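Local coordinates for protein CT253 (Chlamydia trachomatis serovar L2, PDB 6UXC) that is of unknown function but is probably a lipoprotein exported by way of a signal sequence, from an uncharacterised family, at residues N111-F123 and I133-A145. Sequence-based numbering, arbitrary orientation.
Sequences NPSISASVRVRVF and IYQEILDASQSLA
Q135 OE1 is gripped side-on by the R121 guanidinium, with NE at 2.7 Å and NH2 at 2.9 Å from that one oxygen. The oxygen lies only 5° out of the guanidinium plane, and the amide is nearly coplanar with it. Both side chains run extended, side by side, across a non-hydrogen-bonded pair of a long antiparallel beta hairpin, whose strand axes run 166° apart. R121 is further fixed by the carbonyls of F74, S76 and P77, while the CD of R119 flanks the same oxygen at 3.6 Å. Hydrogen-bonded pairs from I114–Q142 to V122–Y134 set the register, and a classic beta bulge follows, I133 and Y134 together facing V122: I133 N donates to V122 O at 2.9 Å, whereas Y134 N reaches that oxygen only weakly.

On the face turned to helix 165-184, V122 CG2 meets the Y134 ring edge at CD2, and V120 CG1 approaches CE2 at 3.8 Å. Q142, on this face, directs OE1 to R172. At the far end, L144 N donates almost straight to P112 O, which also accepts from a water bound to S143 OG. With CG anti to its carbonyl carbon (chi1 -72°), L144 lays CD2 3.8 Å from I114 CB.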
ATOM      1  N   ASN A 111      -6.044  24.506 -11.688  1.00 73.21           N
ATOM      2  CA  ASN A 111      -6.906  23.838 -10.712  1.00 71.98           C
ATOM      3  C   ASN A 111      -6.087  23.037  -9.697  1.00 61.51           C
ATOM      4  O   ASN A 111      -6.039  21.818  -9.775  1.00 60.09           O
ATOM      5  CB  ASN A 111      -7.899  22.913 -11.422  1.00 70.53           C
ATOM      6  N   PRO A 112      -5.462  23.729  -8.745  1.00 61.34           N
ATOM      7  CA  PRO A 112      -4.493  23.066  -7.859  1.00 56.93           C
ATOM      8  C   PRO A 112      -5.085  21.863  -7.144  1.00 47.74           C
ATOM      9  O   PRO A 112      -6.247  21.851  -6.740  1.00 45.10           O
ATOM     10  CB  PRO A 112      -4.102  24.171  -6.872  1.00 56.84           C
ATOM     11  CG  PRO A 112      -4.304  25.443  -7.659  1.00 74.46           C
ATOM     12  CD  PRO A 112      -5.490  25.189  -8.546  1.00 76.32           C
ATOM     13  N   SER A 113      -4.261  20.843  -6.973  1.00 41.56           N
ATOM     14  CA  SER A 113      -4.751  19.566  -6.500  1.00 38.91           C
ATOM     15  C   SER A 113      -3.735  18.963  -5.562  1.00 38.57           C
ATOM     16  O   SER A 113      -2.586  19.406  -5.472  1.00 40.99           O
ATOM     17  CB  SER A 113      -5.022  18.610  -7.661  1.00 51.13           C
ATOM     18  OG  SER A 113      -3.845  18.434  -8.421  1.00 65.59           O
ATOM     19  N   ILE A 114      -4.178  17.935  -4.865  1.00 35.76           N
ATOM     20  CA  ILE A 114      -3.300  17.088  -4.082  1.00 38.02           C
ATOM     21  C   ILE A 114      -3.326  15.710  -4.720  1.00 44.73           C
ATOM     22  O   ILE A 114      -4.388  15.216  -5.117  1.00 34.01           O
ATOM     23  CB  ILE A 114      -3.713  17.051  -2.598  1.00 34.82           C
ATOM     24  CG1 ILE A 114      -2.703  16.228  -1.799  1.00 35.41           C
ATOM     25  CG2 ILE A 114      -5.124  16.491  -2.418  1.00 37.02           C
ATOM     26  CD1 ILE A 114      -2.847  16.386  -0.330  1.00 39.85           C
ATOM     27  N   SER A 115      -2.154  15.110  -4.866  1.00 37.02           N
ATOM     28  CA  SER A 115      -2.049  13.841  -5.563  1.00 35.26           C
ATOM     29  C   SER A 115      -1.050  12.954  -4.848  1.00 36.33           C
ATOM     30  O   SER A 115      -0.165  13.430  -4.129  1.00 33.02           O
ATOM     31  CB  SER A 115      -1.604  14.031  -7.020  1.00 37.48           C
ATOM     32  OG  SER A 115      -0.305  14.592  -7.055  1.00 42.16           O
ATOM     33  N   ALA A 116      -1.181  11.652  -5.090  1.00 28.96           N
ATOM     34  CA  ALA A 116      -0.255  10.669  -4.565  1.00 30.63           C
ATOM     35  C   ALA A 116      -0.036   9.580  -5.602  1.00 31.63           C
ATOM     36  O   ALA A 116      -0.902   9.302  -6.437  1.00 34.86           O
ATOM     37  CB  ALA A 116      -0.736  10.042  -3.255  1.00 34.18           C
ATOM     38  N   SER A 117       1.139   8.986  -5.547  1.00 27.82           N
ATOM     39  CA  SER A 117       1.569   7.985  -6.509  1.00 33.33           C
ATOM     40  C   SER A 117       2.156   6.828  -5.724  1.00 31.12           C
ATOM     41  O   SER A 117       2.989   7.047  -4.840  1.00 32.41           O
ATOM     42  CB  SER A 117       2.606   8.575  -7.475  1.00 41.68           C
ATOM     43  OG  SER A 117       3.052   7.626  -8.416  1.00 54.68           O
ATOM     44  N   VAL A 118       1.737   5.602  -6.046  1.00 29.41           N
ATOM     45  CA  VAL A 118       2.170   4.414  -5.310  1.00 28.76           C
ATOM     46  C   VAL A 118       2.648   3.349  -6.289  1.00 32.39           C
ATOM     47  O   VAL A 118       1.919   2.993  -7.226  1.00 33.45           O
ATOM     48  CB  VAL A 118       1.038   3.842  -4.438  1.00 30.42           C
ATOM     49  CG1 VAL A 118       1.453   2.493  -3.830  1.00 29.73           C
ATOM     50  CG2 VAL A 118       0.644   4.844  -3.377  1.00 28.75           C
ATOM     51  N   ARG A 119       3.856   2.814  -6.059  1.00 27.34           N
ATOM     52  CA  ARG A 119       4.307   1.640  -6.797  1.00 28.68           C
ATOM     53  C   ARG A 119       3.865   0.384  -6.048  1.00 26.17           C
ATOM     54  O   ARG A 119       4.265   0.152  -4.897  1.00 27.59           O
ATOM     55  CB  ARG A 119       5.815   1.600  -7.033  1.00 27.44           C
ATOM     56  CG  ARG A 119       6.189   0.386  -7.883  1.00 32.05           C
ATOM     57  CD  ARG A 119       7.677   0.276  -8.138  1.00 38.52           C
ATOM     58  NE  ARG A 119       8.185   1.416  -8.860  1.00 50.61           N
ATOM     59  CZ  ARG A 119       9.026   2.320  -8.368  1.00 49.66           C
ATOM     60  NH1 ARG A 119       9.493   2.242  -7.130  1.00 48.22           N
ATOM     61  NH2 ARG A 119       9.403   3.317  -9.142  1.00 43.72           N
ATOM     62  N   VAL A 120       3.007  -0.397  -6.690  1.00 26.33           N
ATOM     63  CA  VAL A 120       2.513  -1.648  -6.139  1.00 26.53           C
ATOM     64  C   VAL A 120       3.283  -2.786  -6.783  1.00 25.17           C
ATOM     65  O   VAL A 120       3.383  -2.855  -8.013  1.00 26.82           O
ATOM     66  CB  VAL A 120       1.002  -1.810  -6.380  1.00 28.26           C
ATOM     67  CG1 VAL A 120       0.512  -3.109  -5.765  1.00 29.16           C
ATOM     68  CG2 VAL A 120       0.215  -0.623  -5.797  1.00 29.51           C
ATOM     69  N   ARG A 121       3.814  -3.679  -5.954  1.00 23.72           N
ATOM     70  CA  ARG A 121       4.414  -4.925  -6.374  1.00 24.79           C
ATOM     71  C   ARG A 121       3.725  -6.088  -5.682  1.00 24.70           C
ATOM     72  O   ARG A 121       3.347  -5.993  -4.515  1.00 24.58           O
ATOM     73  CB  ARG A 121       5.894  -4.959  -6.043  1.00 25.88           C
ATOM     74  CG  ARG A 121       6.716  -4.093  -6.920  1.00 25.43           C
ATOM     75  CD  ARG A 121       8.107  -3.998  -6.399  1.00 26.59           C
ATOM     76  NE  ARG A 121       9.007  -3.435  -7.391  1.00 28.40           N
ATOM     77  CZ  ARG A 121      10.321  -3.377  -7.243  1.00 27.77           C
ATOM     78  NH1 ARG A 121      10.871  -3.798  -6.113  1.00 27.86           N
ATOM     79  NH2 ARG A 121      11.075  -2.912  -8.231  1.00 31.02           N
ATOM     80  N   VAL A 122       3.582  -7.198  -6.398  1.00 24.87           N
ATOM     81  CA  VAL A 122       3.190  -8.461  -5.781  1.00 25.34           C
ATOM     82  C   VAL A 122       4.234  -9.493  -6.160  1.00 26.63           C
ATOM     83  O   VAL A 122       4.591  -9.618  -7.335  1.00 27.83           O
ATOM     84  CB  VAL A 122       1.795  -8.925  -6.234  1.00 27.87           C
ATOM     85  CG1 VAL A 122       1.452 -10.236  -5.548  1.00 25.43           C
ATOM     86  CG2 VAL A 122       0.772  -7.879  -5.914  1.00 27.16           C
ATOM     87  N   PHE A 123       4.691 -10.242  -5.172  1.00 23.73           N
ATOM     88  CA  PHE A 123       5.659 -11.310  -5.368  1.00 26.98           C
ATOM     89  C   PHE A 123       4.993 -12.638  -5.053  1.00 29.38           C
ATOM     90  O   PHE A 123       4.226 -12.729  -4.092  1.00 28.12           O
ATOM     91  CB  PHE A 123       6.859 -11.166  -4.453  1.00 25.28           C
ATOM     92  CG  PHE A 123       7.736  -9.963  -4.739  1.00 23.85           C
ATOM     93  CD1 PHE A 123       7.347  -8.690  -4.365  1.00 24.34           C
ATOM     94  CD2 PHE A 123       8.938 -10.133  -5.417  1.00 25.91           C
ATOM     95  CE1 PHE A 123       8.167  -7.604  -4.638  1.00 29.33           C
ATOM     96  CE2 PHE A 123       9.751  -9.070  -5.679  1.00 27.38           C
ATOM     97  CZ  PHE A 123       9.366  -7.800  -5.290  1.00 27.98           C
ATOM     98  N   ILE A 133       5.390 -10.830  -9.792  1.00 29.78           N
ATOM     99  CA  ILE A 133       4.346 -11.130 -10.780  1.00 34.03           C
ATOM    100  C   ILE A 133       3.531  -9.908 -11.186  1.00 41.99           C
ATOM    101  O   ILE A 133       2.737  -9.995 -12.140  1.00 36.42           O
ATOM    102  CB  ILE A 133       3.384 -12.229 -10.283  1.00 38.32           C
ATOM    103  CG1 ILE A 133       2.653 -11.787  -9.016  1.00 36.08           C
ATOM    104  CG2 ILE A 133       4.165 -13.519 -10.046  1.00 38.85           C
ATOM    105  CD1 ILE A 133       1.466 -12.661  -8.651  1.00 43.56           C
ATOM    106  N   TYR A 134       3.690  -8.784 -10.500  1.00 32.05           N
ATOM    107  CA  TYR A 134       2.953  -7.573 -10.805  1.00 31.70           C
ATOM    108  C   TYR A 134       3.769  -6.383 -10.324  1.00 31.02           C
ATOM    109  O   TYR A 134       4.305  -6.407  -9.199  1.00 28.63           O
ATOM    110  CB  TYR A 134       1.584  -7.593 -10.125  1.00 32.53           C
ATOM    111  CG  TYR A 134       0.820  -6.308 -10.246  1.00 30.03           C
ATOM    112  CD1 TYR A 134       0.493  -5.791 -11.497  1.00 40.08           C
ATOM    113  CD2 TYR A 134       0.382  -5.619  -9.118  1.00 32.50           C
ATOM    114  CE1 TYR A 134      -0.209  -4.610 -11.615  1.00 39.90           C
ATOM    115  CE2 TYR A 134      -0.324  -4.439  -9.234  1.00 33.87           C
ATOM    116  CZ  TYR A 134      -0.620  -3.939 -10.483  1.00 41.03           C
ATOM    117  OH  TYR A 134      -1.326  -2.763 -10.619  1.00 37.46           O
ATOM    118  N   GLN A 135       3.855  -5.361 -11.176  1.00 30.27           N
ATOM    119  CA  GLN A 135       4.442  -4.085 -10.784  1.00 28.94           C
ATOM    120  C   GLN A 135       3.741  -2.992 -11.567  1.00 36.10           C
ATOM    121  O   GLN A 135       3.696  -3.053 -12.801  1.00 36.34           O
ATOM    122  CB  GLN A 135       5.941  -4.027 -11.067  1.00 30.44           C
ATOM    123  CG  GLN A 135       6.574  -2.685 -10.708  1.00 33.29           C
ATOM    124  CD  GLN A 135       8.061  -2.676 -10.935  1.00 41.93           C
ATOM    125  OE1 GLN A 135       8.835  -2.630  -9.990  1.00 35.74           O
ATOM    126  NE2 GLN A 135       8.471  -2.717 -12.195  1.00 45.02           N
ATOM    127  N   GLU A 136       3.222  -1.995 -10.863  1.00 29.84           N
ATOM    128  CA  GLU A 136       2.551  -0.899 -11.538  1.00 29.08           C
ATOM    129  C   GLU A 136       2.520   0.302 -10.620  1.00 30.80           C
ATOM    130  O   GLU A 136       2.380   0.164  -9.405  1.00 30.73           O
ATOM    131  CB  GLU A 136       1.129  -1.286 -11.946  1.00 33.26           C
ATOM    132  CG  GLU A 136       0.409  -0.216 -12.789  1.00 39.66           C
ATOM    133  CD  GLU A 136      -0.973  -0.659 -13.248  1.00 41.61           C
ATOM    134  OE1 GLU A 136      -1.427  -1.747 -12.844  1.00 39.44           O
ATOM    135  OE2 GLU A 136      -1.612   0.084 -14.036  1.00 46.60           O
ATOM    136  N   ILE A 137       2.622   1.487 -11.223  1.00 34.11           N
ATOM    137  CA  ILE A 137       2.452   2.738 -10.498  1.00 33.12           C
ATOM    138  C   ILE A 137       1.014   3.195 -10.683  1.00 36.90           C
ATOM    139  O   ILE A 137       0.553   3.386 -11.815  1.00 35.23           O
ATOM    140  CB  ILE A 137       3.453   3.797 -10.973  1.00 35.83           C
ATOM    141  CG1 ILE A 137       4.872   3.299 -10.687  1.00 38.99           C
ATOM    142  CG2 ILE A 137       3.166   5.131 -10.313  1.00 37.20           C
ATOM    143  CD1 ILE A 137       5.967   4.164 -11.244  1.00 37.34           C
ATOM    144  N   LEU A 138       0.308   3.325  -9.569  1.00 29.39           N
ATOM    145  CA  LEU A 138      -1.061   3.794  -9.485  1.00 34.35           C
ATOM    146  C   LEU A 138      -1.051   5.187  -8.871  1.00 30.95           C
ATOM    147  O   LEU A 138      -0.193   5.519  -8.043  1.00 31.30           O
ATOM    148  CB  LEU A 138      -1.904   2.849  -8.623  1.00 33.11           C
ATOM    149  CG  LEU A 138      -1.895   1.363  -9.017  1.00 29.82           C
ATOM    150  CD1 LEU A 138      -2.700   0.539  -8.038  1.00 32.86           C
ATOM    151  CD2 LEU A 138      -2.388   1.154 -10.452  1.00 32.27           C
ATOM    152  N   ASP A 139      -1.997   6.018  -9.276  1.00 32.52           N
ATOM    153  CA  ASP A 139      -2.011   7.372  -8.755  1.00 35.03           C
ATOM    154  C   ASP A 139      -3.443   7.869  -8.683  1.00 34.19           C
ATOM    155  O   ASP A 139      -4.358   7.293  -9.271  1.00 33.81           O
ATOM    156  CB  ASP A 139      -1.125   8.304  -9.587  1.00 36.04           C
ATOM    157  CG  ASP A 139      -1.516   8.348 -11.058  1.00 45.27           C
ATOM    158  OD1 ASP A 139      -2.714   8.188 -11.390  1.00 50.50           O
ATOM    159  OD2 ASP A 139      -0.602   8.542 -11.882  1.00 62.70           O
ATOM    160  N   ALA A 140      -3.618   8.931  -7.903  1.00 32.06           N
ATOM    161  CA  ALA A 140      -4.911   9.570  -7.705  1.00 30.27           C
ATOM    162  C   ALA A 140      -4.673  11.059  -7.496  1.00 38.15           C
ATOM    163  O   ALA A 140      -3.603  11.462  -7.052  1.00 37.78           O
ATOM    164  CB  ALA A 140      -5.648   8.963  -6.514  1.00 36.03           C
ATOM    165  N   SER A 141      -5.670  11.873  -7.854  1.00 34.48           N
ATOM    166  CA  SER A 141      -5.548  13.310  -7.692  1.00 40.69           C
ATOM    167  C   SER A 141      -6.913  13.894  -7.371  1.00 43.65           C
ATOM    168  O   SER A 141      -7.947  13.392  -7.833  1.00 40.12           O
ATOM    169  CB  SER A 141      -4.984  13.983  -8.943  1.00 42.24           C
ATOM    170  OG  SER A 141      -4.952  15.375  -8.736  1.00 46.14           O
ATOM    171  N   GLN A 142      -6.898  14.987  -6.604  1.00 36.19           N
ATOM    172  CA  GLN A 142      -8.132  15.616  -6.153  1.00 41.83           C
ATOM    173  C   GLN A 142      -7.945  17.125  -6.033  1.00 35.06           C
ATOM    174  O   GLN A 142      -6.938  17.609  -5.500  1.00 38.28           O
ATOM    175  CB  GLN A 142      -8.575  15.033  -4.805  1.00 38.67           C
ATOM    176  CG  GLN A 142      -9.980  15.427  -4.361  1.00 38.93           C
ATOM    177  CD  GLN A 142     -11.034  14.924  -5.309  1.00 50.65           C
ATOM    178  OE1 GLN A 142     -10.870  13.875  -5.914  1.00 48.54           O
ATOM    179  NE2 GLN A 142     -12.119  15.676  -5.452  1.00 53.57           N
ATOM    180  N   SER A 143      -8.941  17.870  -6.516  1.00 41.42           N
ATOM    181  CA  SER A 143      -8.887  19.325  -6.445  1.00 41.48           C
ATOM    182  C   SER A 143      -8.898  19.783  -4.995  1.00 36.72           C
ATOM    183  O   SER A 143      -9.694  19.299  -4.190  1.00 40.92           O
ATOM    184  CB  SER A 143     -10.071  19.924  -7.205  1.00 43.07           C
ATOM    185  OG  SER A 143     -10.185  21.319  -6.976  1.00 55.27           O
ATOM    186  N   LEU A 144      -8.001  20.718  -4.659  1.00 38.94           N
ATOM    187  CA  LEU A 144      -7.925  21.232  -3.292  1.00 41.92           C
ATOM    188  C   LEU A 144      -9.153  22.049  -2.915  1.00 44.17           C
ATOM    189  O   LEU A 144      -9.384  22.278  -1.726  1.00 45.20           O
ATOM    190  CB  LEU A 144      -6.670  22.086  -3.109  1.00 41.21           C
ATOM    191  CG  LEU A 144      -5.340  21.330  -3.076  1.00 47.27           C
ATOM    192  CD1 LEU A 144      -4.205  22.330  -3.054  1.00 56.91           C
ATOM    193  CD2 LEU A 144      -5.250  20.406  -1.879  1.00 47.96           C
ATOM    194  N   ALA A 145      -9.949  22.473  -3.892  1.00 45.27           N
ATOM    195  CA  ALA A 145     -11.171  23.202  -3.594  1.00 45.79           C
ATOM    196  C   ALA A 145     -12.328  22.289  -3.225  1.00 46.53           C
ATOM    197  O   ALA A 145     -13.364  22.792  -2.772  1.00 55.34           O
ATOM    198  CB  ALA A 145     -11.571  24.065  -4.795  1.00 52.59           C
TER
HETATM  199  O   HOH W   1      -8.348  23.466  -6.484  1.00 51.54           O